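Local coordinates for protein glycerol-3-phosphate dehydrogenase [NAD(+)] 1 (Saccharomyces cerevisiae, PDB 4FGW) that catalyses the NAD-dependent interconversion of dihydroxyacetone phosphate and sn-glycerol 3-phosphate, driving glycerol production and accumulation in yeast under hyperosmotic stress, at residues Val188-Ile202 / Pro225-Ile238. Sequence-based numbering, arbitrary orientation.
Sequences VAQEHWSETTVAYHI and PYFHVSVIEDVAGI
Strands 194-199 and 227-232 run parallel, their axes 4.6 Å apart and crossing at -25°, joined by seven backbone hydrogen bonds from Ser194 N to Tyr226 O through Tyr200 N to Ile232 O. Ahead of the ladder, the ring of Tyr226 lies against Glu191, the residue that closes helix 185-189 in a Schellman motif. Glu191 CG sits over the ring centre, 3.6 Å from the centroid, and the carboxylate stacks nearly parallel to the ring before reaching Lys51 in a salt bridge; Tyr226 OH bonds Glu55. With Tyr226 CG between its backbone N and carbonyl carbon (chi1 64°), the ring also reaches Val188 O, 3.3 Å from Tyr226 CE1. Shortened to an alanine, this side chain is likely to leave Glu191 CG without the ring beneath it and Glu55 without its hydroxyl partner. A water ties Tyr226 O to His192 O and Ser194 OG. Trp193 turns its pyrrole edge onto the face of His228, planes at 78°, a T-shaped stack, while His228 NE2 bonds Pro380 O of the second subunit. Phe227, with Val188 CG1 over its face, touches Thr196 CG2 through CZ (3.5 Å). At the end of strand 194-199, Ala199 CB packs on Ile238 CD1 (3.7 Å) of the following helix, 235-257, which Asp234 N-caps. This right-handed beta-alpha-beta crossover through helix 215-222 completes one edge of the chain's Rossmann-type sheet, beside the probable NAD-binding residue Trp45.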
loop_
_atom_site.group_PDB
_atom_site.type_symbol
_atom_site.label_atom_id
_atom_site.label_comp_id
_atom_site.label_asym_id
_atom_site.label_seq_id
_atom_site.Cartn_x
_atom_site.Cartn_y
_atom_site.Cartn_z
ATOM N N VAL A 188 -6.912 6.543 -18.643
ATOM C CA VAL A 188 -5.777 7.238 -19.274
ATOM C C VAL A 188 -6.269 7.970 -20.539
ATOM O O VAL A 188 -5.889 9.122 -20.754
ATOM C CB VAL A 188 -4.550 6.314 -19.576
ATOM C CG1 VAL A 188 -3.382 7.106 -20.166
ATOM C CG2 VAL A 188 -4.100 5.546 -18.342
ATOM N N ALA A 189 -7.138 7.305 -21.347
ATOM C CA ALA A 189 -7.732 7.854 -22.577
ATOM C C ALA A 189 -8.598 9.073 -22.272
ATOM O O ALA A 189 -8.484 10.080 -22.957
ATOM C CB ALA A 189 -8.551 6.788 -23.294
ATOM N N GLN A 190 -9.409 8.996 -21.196
ATOM C CA GLN A 190 -10.278 10.073 -20.719
ATOM C C GLN A 190 -9.471 11.199 -20.058
ATOM O O GLN A 190 -10.046 12.203 -19.629
ATOM C CB GLN A 190 -11.297 9.518 -19.718
ATOM C CG GLN A 190 -12.534 8.931 -20.359
ATOM C CD GLN A 190 -13.504 8.488 -19.297
ATOM O OE1 GLN A 190 -14.386 9.244 -18.876
ATOM N NE2 GLN A 190 -13.358 7.257 -18.834
ATOM N N GLU A 191 -8.142 11.014 -19.955
ATOM C CA GLU A 191 -7.184 11.936 -19.340
ATOM C C GLU A 191 -7.404 12.103 -17.834
ATOM O O GLU A 191 -7.120 13.165 -17.272
ATOM C CB GLU A 191 -7.063 13.267 -20.109
ATOM C CG GLU A 191 -6.586 13.079 -21.539
ATOM C CD GLU A 191 -6.355 14.326 -22.368
ATOM O OE1 GLU A 191 -6.611 15.446 -21.867
ATOM O OE2 GLU A 191 -5.915 14.179 -23.531
ATOM N N HIS A 192 -7.910 11.034 -17.183
ATOM C CA HIS A 192 -8.099 10.973 -15.733
ATOM C C HIS A 192 -6.719 10.666 -15.158
ATOM O O HIS A 192 -6.070 9.710 -15.594
ATOM C CB HIS A 192 -9.102 9.872 -15.345
ATOM C CG HIS A 192 -10.533 10.154 -15.696
ATOM N ND1 HIS A 192 -10.897 11.248 -16.466
ATOM C CD2 HIS A 192 -11.646 9.449 -15.387
ATOM C CE1 HIS A 192 -12.213 11.176 -16.590
ATOM N NE2 HIS A 192 -12.707 10.114 -15.953
ATOM N N TRP A 193 -6.243 11.513 -14.240
ATOM C CA TRP A 193 -4.911 11.369 -13.668
ATOM C C TRP A 193 -4.583 10.017 -13.003
ATOM O O TRP A 193 -5.289 9.548 -12.111
ATOM C CB TRP A 193 -4.532 12.564 -12.778
ATOM C CG TRP A 193 -3.142 12.454 -12.232
ATOM C CD1 TRP A 193 -1.977 12.663 -12.909
ATOM C CD2 TRP A 193 -2.772 11.993 -10.925
ATOM N NE1 TRP A 193 -0.902 12.415 -12.087
ATOM C CE2 TRP A 193 -1.363 12.010 -10.858
ATOM C CE3 TRP A 193 -3.499 11.600 -9.785
ATOM C CZ2 TRP A 193 -0.662 11.662 -9.696
ATOM C CZ3 TRP A 193 -2.806 11.259 -8.631
ATOM C CH2 TRP A 193 -1.404 11.307 -8.588
ATOM N N SER A 194 -3.482 9.427 -13.448
ATOM C CA SER A 194 -2.904 8.188 -12.941
ATOM C C SER A 194 -1.397 8.220 -13.219
ATOM O O SER A 194 -0.882 9.211 -13.754
ATOM C CB SER A 194 -3.563 6.953 -13.564
ATOM O OG SER A 194 -3.381 6.874 -14.969
ATOM N N GLU A 195 -0.688 7.150 -12.822
ATOM C CA GLU A 195 0.748 7.041 -13.011
ATOM C C GLU A 195 1.109 5.730 -13.684
ATOM O O GLU A 195 0.296 4.796 -13.739
ATOM C CB GLU A 195 1.477 7.101 -11.656
ATOM C CG GLU A 195 1.279 8.368 -10.841
ATOM C CD GLU A 195 2.059 8.374 -9.540
ATOM O OE1 GLU A 195 2.728 9.391 -9.254
ATOM O OE2 GLU A 195 2.028 7.351 -8.822
ATOM N N THR A 196 2.366 5.653 -14.151
ATOM C CA THR A 196 2.974 4.443 -14.683
ATOM C C THR A 196 4.474 4.449 -14.448
ATOM O O THR A 196 5.093 5.515 -14.339
ATOM C CB THR A 196 2.585 4.143 -16.154
ATOM O OG1 THR A 196 2.645 2.734 -16.345
ATOM C CG2 THR A 196 3.504 4.824 -17.180
ATOM N N THR A 197 5.046 3.240 -14.399
ATOM C CA THR A 197 6.482 3.031 -14.330
ATOM C C THR A 197 6.884 2.532 -15.718
ATOM O O THR A 197 6.158 1.742 -16.333
ATOM C CB THR A 197 6.874 1.977 -13.286
ATOM O OG1 THR A 197 6.035 2.054 -12.138
ATOM C CG2 THR A 197 8.333 2.080 -12.890
ATOM N N VAL A 198 8.023 3.039 -16.209
ATOM C CA VAL A 198 8.666 2.600 -17.434
ATOM C C VAL A 198 10.038 2.092 -16.985
ATOM O O VAL A 198 10.789 2.830 -16.342
ATOM C CB VAL A 198 8.764 3.681 -18.550
ATOM C CG1 VAL A 198 9.485 3.124 -19.782
ATOM C CG2 VAL A 198 7.385 4.195 -18.941
ATOM N N ALA A 199 10.341 0.818 -17.278
ATOM C CA ALA A 199 11.626 0.214 -16.927
ATOM C C ALA A 199 12.386 -0.180 -18.171
ATOM O O ALA A 199 11.804 -0.744 -19.095
ATOM C CB ALA A 199 11.427 -0.979 -16.020
ATOM N N TYR A 200 13.685 0.134 -18.210
ATOM C CA TYR A 200 14.545 -0.161 -19.360
ATOM C C TYR A 200 16.007 -0.164 -18.932
ATOM O O TYR A 200 16.481 0.798 -18.319
ATOM C CB TYR A 200 14.304 0.890 -20.465
ATOM C CG TYR A 200 15.110 0.724 -21.732
ATOM C CD1 TYR A 200 14.665 -0.104 -22.760
ATOM C CD2 TYR A 200 16.264 1.471 -21.950
ATOM C CE1 TYR A 200 15.384 -0.232 -23.947
ATOM C CE2 TYR A 200 16.989 1.355 -23.134
ATOM C CZ TYR A 200 16.548 0.499 -24.129
ATOM O OH TYR A 200 17.268 0.380 -25.295
ATOM N N HIS A 201 16.712 -1.257 -19.238
ATOM C CA HIS A 201 18.141 -1.368 -18.965
ATOM C C HIS A 201 18.842 -0.813 -20.187
ATOM O O HIS A 201 18.609 -1.304 -21.299
ATOM C CB HIS A 201 18.572 -2.832 -18.741
ATOM C CG HIS A 201 18.085 -3.423 -17.455
ATOM N ND1 HIS A 201 17.129 -4.427 -17.438
ATOM C CD2 HIS A 201 18.437 -3.133 -16.179
ATOM C CE1 HIS A 201 16.932 -4.717 -16.162
ATOM N NE2 HIS A 201 17.692 -3.959 -15.365
ATOM N N ILE A 202 19.660 0.239 -19.998
ATOM C CA ILE A 202 20.432 0.839 -21.085
ATOM C C ILE A 202 21.415 -0.244 -21.561
ATOM O O ILE A 202 22.119 -0.819 -20.726
ATOM C CB ILE A 202 21.118 2.168 -20.650
ATOM C CG1 ILE A 202 20.083 3.296 -20.505
ATOM C CG2 ILE A 202 22.229 2.587 -21.625
ATOM C CD1 ILE A 202 20.009 3.835 -19.163
ATOM N N PRO A 225 0.768 15.405 -18.440
ATOM C CA PRO A 225 0.314 15.990 -17.158
ATOM C C PRO A 225 -0.710 15.111 -16.418
ATOM O O PRO A 225 -0.731 15.091 -15.184
ATOM C CB PRO A 225 -0.277 17.345 -17.571
ATOM C CG PRO A 225 0.342 17.646 -18.918
ATOM C CD PRO A 225 0.451 16.301 -19.574
ATOM N N TYR A 226 -1.525 14.354 -17.180
ATOM C CA TYR A 226 -2.545 13.423 -16.687
ATOM C C TYR A 226 -2.002 11.980 -16.541
ATOM O O TYR A 226 -2.744 11.080 -16.149
ATOM C CB TYR A 226 -3.772 13.441 -17.629
ATOM C CG TYR A 226 -3.485 12.952 -19.037
ATOM C CD1 TYR A 226 -3.536 11.595 -19.351
ATOM C CD2 TYR A 226 -3.191 13.849 -20.063
ATOM C CE1 TYR A 226 -3.277 11.141 -20.644
ATOM C CE2 TYR A 226 -2.937 13.406 -21.361
ATOM C CZ TYR A 226 -2.982 12.050 -21.648
ATOM O OH TYR A 226 -2.730 11.603 -22.925
ATOM N N PHE A 227 -0.741 11.748 -16.909
ATOM C CA PHE A 227 -0.138 10.411 -16.874
ATOM C C PHE A 227 1.314 10.527 -16.439
ATOM O O PHE A 227 2.210 10.656 -17.290
ATOM C CB PHE A 227 -0.262 9.764 -18.275
ATOM C CG PHE A 227 0.035 8.289 -18.400
ATOM C CD1 PHE A 227 -0.649 7.354 -17.624
ATOM C CD2 PHE A 227 0.917 7.824 -19.369
ATOM C CE1 PHE A 227 -0.421 5.986 -17.788
ATOM C CE2 PHE A 227 1.135 6.456 -19.536
ATOM C CZ PHE A 227 0.451 5.547 -18.755
ATOM N N HIS A 228 1.542 10.524 -15.109
ATOM C CA HIS A 228 2.880 10.666 -14.532
ATOM C C HIS A 228 3.739 9.432 -14.785
ATOM O O HIS A 228 3.304 8.308 -14.535
ATOM C CB HIS A 228 2.814 11.017 -13.037
ATOM C CG HIS A 228 2.422 12.436 -12.741
ATOM N ND1 HIS A 228 1.905 13.269 -13.715
ATOM C CD2 HIS A 228 2.479 13.114 -11.577
ATOM C CE1 HIS A 228 1.678 14.426 -13.117
ATOM N NE2 HIS A 228 2.001 14.377 -11.828
ATOM N N VAL A 229 4.952 9.655 -15.315
ATOM C CA VAL A 229 5.879 8.588 -15.655
ATOM C C VAL A 229 7.144 8.641 -14.814
ATOM O O VAL A 229 7.763 9.699 -14.680
ATOM C CB VAL A 229 6.167 8.557 -17.198
ATOM C CG1 VAL A 229 7.342 7.653 -17.557
ATOM C CG2 VAL A 229 4.922 8.133 -17.973
ATOM N N SER A 230 7.522 7.486 -14.252
ATOM C CA SER A 230 8.772 7.305 -13.520
ATOM C C SER A 230 9.575 6.273 -14.319
ATOM O O SER A 230 9.072 5.180 -14.579
ATOM C CB SER A 230 8.507 6.811 -12.105
ATOM O OG SER A 230 9.717 6.401 -11.489
ATOM N N VAL A 231 10.783 6.642 -14.755
ATOM C CA VAL A 231 11.652 5.772 -15.550
ATOM C C VAL A 231 12.755 5.164 -14.687
ATOM O O VAL A 231 13.509 5.888 -14.035
ATOM C CB VAL A 231 12.214 6.431 -16.841
ATOM C CG1 VAL A 231 12.753 5.371 -17.801
ATOM C CG2 VAL A 231 11.160 7.284 -17.532
ATOM N N ILE A 232 12.833 3.827 -14.682
ATOM C CA ILE A 232 13.817 3.053 -13.914
ATOM C C ILE A 232 14.502 2.006 -14.805
ATOM O O ILE A 232 14.224 1.946 -16.005
ATOM C CB ILE A 232 13.186 2.433 -12.623
ATOM C CG1 ILE A 232 12.042 1.440 -12.950
ATOM C CG2 ILE A 232 12.742 3.526 -11.634
ATOM C CD1 ILE A 232 11.758 0.399 -11.892
ATOM N N GLU A 233 15.381 1.184 -14.216
ATOM C CA GLU A 233 16.107 0.114 -14.907
ATOM C C GLU A 233 15.443 -1.251 -14.715
ATOM O O GLU A 233 15.386 -2.037 -15.655
ATOM C CB GLU A 233 17.561 0.043 -14.409
ATOM C CG GLU A 233 18.467 1.110 -14.990
ATOM C CD GLU A 233 19.853 0.604 -15.333
ATOM O OE1 GLU A 233 20.762 0.759 -14.485
ATOM O OE2 GLU A 233 20.029 0.037 -16.437
ATOM N N ASP A 234 14.966 -1.531 -13.486
ATOM C CA ASP A 234 14.391 -2.806 -13.067
ATOM C C ASP A 234 13.163 -3.294 -13.853
ATOM O O ASP A 234 12.020 -3.137 -13.407
ATOM C CB ASP A 234 14.209 -2.832 -11.535
ATOM C CG ASP A 234 13.915 -4.187 -10.911
ATOM O OD1 ASP A 234 13.996 -5.208 -11.630
ATOM O OD2 ASP A 234 13.604 -4.224 -9.703
ATOM N N VAL A 235 13.425 -3.925 -15.022
ATOM C CA VAL A 235 12.426 -4.519 -15.918
ATOM C C VAL A 235 11.766 -5.730 -15.231
ATOM O O VAL A 235 10.557 -5.916 -15.359
ATOM C CB VAL A 235 13.015 -4.861 -17.329
ATOM C CG1 VAL A 235 12.022 -5.633 -18.193
ATOM C CG2 VAL A 235 13.479 -3.603 -18.057
ATOM N N ALA A 236 12.551 -6.536 -14.497
ATOM C CA ALA A 236 12.049 -7.716 -13.789
ATOM C C ALA A 236 11.022 -7.362 -12.684
ATOM O O ALA A 236 9.932 -7.940 -12.676
ATOM C CB ALA A 236 13.208 -8.508 -13.212
ATOM N N GLY A 237 11.364 -6.401 -11.812
ATOM C CA GLY A 237 10.527 -5.939 -10.701
ATOM C C GLY A 237 9.146 -5.474 -11.113
ATOM O O GLY A 237 8.145 -5.980 -10.593
ATOM N N ILE A 238 9.076 -4.585 -12.080
ATOM C CA ILE A 238 7.794 -4.100 -12.535
ATOM C C ILE A 238 6.910 -5.143 -13.209
ATOM O O ILE A 238 5.708 -5.059 -13.132
ATOM C CB ILE A 238 7.957 -2.814 -13.336
ATOM C CG1 ILE A 238 7.813 -3.014 -14.828
ATOM C CG2 ILE A 238 9.293 -2.284 -13.107
ATOM C CD1 ILE A 238 7.814 -1.727 -15.570
HETATM O O HOH W 1 -3.915 8.753 -16.677
#